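Local coordinates for large component of pyocin AP41 (Pseudomonas aeruginosa, PDB 4UHQ), which probably cleaves DNA as the C-terminal HNH-type nuclease domain of a bacteriocin directed against competing bacteria, at residues E50-A55 / L114-P119. Sequence-based numbering, arbitrary orientation. Where two conformers were deposited one is given.
Sequences EQFWMA and LVIVTP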
loop_
_atom_site.group_PDB
_atom_site.type_symbol
_atom_site.label_atom_id
_atom_site.label_comp_id
_atom_site.label_asym_id
_atom_site.label_seq_id
_atom_site.Cartn_x
_atom_site.Cartn_y
_atom_site.Cartn_z
ATOM N N GLU A 50 -3.844 1.960 -9.010
ATOM C CA GLU A 50 -4.023 3.310 -9.526
ATOM C C GLU A 50 -5.122 4.031 -8.760
ATOM O O GLU A 50 -4.931 5.179 -8.351
ATOM C CB GLU A 50 -4.324 3.265 -11.029
ATOM C CG GLU A 50 -3.144 2.846 -11.810
ATOM C CD GLU A 50 -3.477 2.564 -13.264
ATOM O OE1 GLU A 50 -4.682 2.569 -13.624
ATOM O OE2 GLU A 50 -2.537 2.318 -14.046
ATOM N N GLN A 51 -6.255 3.381 -8.504
ATOM C CA GLN A 51 -7.340 4.071 -7.823
ATOM C C GLN A 51 -6.983 4.274 -6.361
ATOM O O GLN A 51 -7.408 5.259 -5.739
ATOM C CB GLN A 51 -8.675 3.316 -7.990
ATOM C CG GLN A 51 -9.136 3.236 -9.441
ATOM C CD GLN A 51 -10.568 2.735 -9.599
ATOM O OE1 GLN A 51 -11.448 3.070 -8.808
ATOM N NE2 GLN A 51 -10.801 1.939 -10.634
ATOM N N PHE A 52 -6.175 3.361 -5.806
ATOM C CA PHE A 52 -5.716 3.522 -4.439
ATOM C C PHE A 52 -4.911 4.823 -4.319
ATOM O O PHE A 52 -5.128 5.640 -3.414
ATOM C CB PHE A 52 -4.843 2.313 -4.015
ATOM C CG PHE A 52 -4.252 2.475 -2.659
ATOM C CD1 PHE A 52 -3.022 3.098 -2.501
ATOM C CD2 PHE A 52 -4.893 1.975 -1.558
ATOM C CE1 PHE A 52 -2.487 3.290 -1.222
ATOM C CE2 PHE A 52 -4.341 2.102 -0.275
ATOM C CZ PHE A 52 -3.147 2.792 -0.106
ATOM N N TRP A 53 -3.933 5.009 -5.193
ATOM C CA TRP A 53 -3.092 6.191 -5.011
ATOM C C TRP A 53 -3.875 7.442 -5.377
ATOM O O TRP A 53 -3.638 8.509 -4.798
ATOM C CB TRP A 53 -1.808 6.093 -5.805
ATOM C CG TRP A 53 -0.899 5.047 -5.180
ATOM C CD1 TRP A 53 -0.559 3.853 -5.724
ATOM C CD2 TRP A 53 -0.291 5.113 -3.879
ATOM N NE1 TRP A 53 0.264 3.167 -4.845
ATOM C CE2 TRP A 53 0.420 3.894 -3.703
ATOM C CE3 TRP A 53 -0.315 6.049 -2.827
ATOM C CZ2 TRP A 53 1.155 3.607 -2.557
ATOM C CZ3 TRP A 53 0.444 5.758 -1.685
ATOM C CH2 TRP A 53 1.149 4.536 -1.555
ATOM N N MET A 54 -4.831 7.352 -6.319
ATOM C CA MET A 54 -5.704 8.533 -6.559
ATOM C C MET A 54 -6.534 8.867 -5.313
ATOM O O MET A 54 -6.736 10.054 -5.012
ATOM C CB MET A 54 -6.611 8.274 -7.743
ATOM C CG MET A 54 -5.815 7.962 -8.969
ATOM S SD MET A 54 -6.550 8.857 -10.309
ATOM C CE MET A 54 -6.720 10.486 -9.481
ATOM N N ALA A 55 -7.000 7.854 -4.580
ATOM C CA ALA A 55 -7.722 8.122 -3.332
ATOM C C ALA A 55 -6.825 8.828 -2.325
ATOM O O ALA A 55 -7.263 9.774 -1.656
ATOM C CB ALA A 55 -8.262 6.814 -2.725
ATOM N N LEU A 114 -4.123 -5.518 3.382
ATOM C CA LEU A 114 -3.074 -4.694 2.713
ATOM C C LEU A 114 -2.299 -3.857 3.718
ATOM O O LEU A 114 -2.888 -3.354 4.697
ATOM C CB LEU A 114 -3.682 -3.717 1.697
ATOM C CG LEU A 114 -4.578 -4.384 0.689
ATOM C CD1 LEU A 114 -5.145 -3.332 -0.263
ATOM C CD2 LEU A 114 -3.873 -5.484 -0.094
ATOM N N VAL A 115 -1.002 -3.723 3.464
ATOM C CA VAL A 115 -0.213 -2.682 4.141
ATOM C C VAL A 115 0.610 -1.958 3.108
ATOM O O VAL A 115 0.806 -2.448 1.979
ATOM C CB VAL A 115 0.720 -3.254 5.229
ATOM C CG1 VAL A 115 -0.080 -3.781 6.411
ATOM C CG2 VAL A 115 1.642 -4.379 4.625
ATOM N N ILE A 116 1.115 -0.768 3.469
ATOM C CA ILE A 116 2.119 -0.118 2.629
ATOM C C ILE A 116 3.488 -0.346 3.238
ATOM O O ILE A 116 3.646 -0.273 4.464
ATOM C CB ILE A 116 1.902 1.405 2.483
ATOM C CG1 ILE A 116 0.492 1.721 1.982
ATOM C CG2 ILE A 116 2.942 1.997 1.525
ATOM C CD1 ILE A 116 0.077 0.989 0.674
ATOM N N VAL A 117 4.441 -0.720 2.378
ATOM C CA VAL A 117 5.819 -1.023 2.752
ATOM C C VAL A 117 6.754 -0.418 1.733
ATOM O O VAL A 117 6.387 -0.156 0.573
ATOM C CB VAL A 117 6.079 -2.542 2.825
ATOM C CG1 VAL A 117 5.487 -3.124 4.107
ATOM C CG2 VAL A 117 5.477 -3.229 1.565
ATOM N N THR A 118 7.986 -0.152 2.139
ATOM C CA THR A 118 8.999 0.230 1.143
ATOM C C THR A 118 9.439 -1.014 0.366
ATOM O O THR A 118 9.229 -2.142 0.825
ATOM C CB THR A 118 10.245 0.859 1.765
ATOM O OG1 THR A 118 10.821 -0.085 2.677
ATOM C CG2 THR A 118 9.862 2.080 2.509
ATOM N N PRO A 119 10.063 -0.842 -0.786
ATOM C CA PRO A 119 10.540 -2.036 -1.496
ATOM C C PRO A 119 11.489 -2.873 -0.654
ATOM O O PRO A 119 11.409 -4.149 -0.677
ATOM C CB PRO A 119 11.256 -1.465 -2.711
ATOM C CG PRO A 119 10.521 -0.158 -2.974
ATOM C CD PRO A 119 10.198 0.381 -1.612
#
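Ile116 meets Phe52 and Trp53 chiefly through its CD1 methyl. The contact is wholly apolar. CD1 of Ile116 lies 3.8 Å from CZ of Phe52 and 3.9 Å from CE1 of the same ring, so it sits against the far end of the phenyl at an oblique angle. It is looser on the indole, at 4.3 Å from CZ2 of Trp53, and Ile116 CG2 reaches 4.4 Å from Trp53 CH2. Phe52 and Ile116 reach for each other from opposite directions. With CG anti to the backbone N (chi1 175°), the Phe52 ring is directed toward the strand.

The two rings also pack on each other. CD1 of Phe52 stands 3.6 Å above the indole plane, over its centre, and CG of Trp53 lies in plane at the phenyl edge. The approach is edge-to-face, with Trp53 offering the face.

These residues join helix 45-57 to strand 114-117, the middle strand of a three-stranded antiparallel sheet, in the buried core of the DNase domain. The strand belongs to the HNH (His-Me finger) region and leads into helix 119-132. Thr118 N-caps that helix, with OG1 hydrogen-bonded to the backbone N of Arg121.

Side chains alternate along the strand. Ile116 points to helix 45-57, while Val117 packs on His122, a nickel ligand together with His97 and His126. Ile33 and Leu37 of helix 31-37 also touch Phe52, and Ala79 and Pro80 touch Trp53.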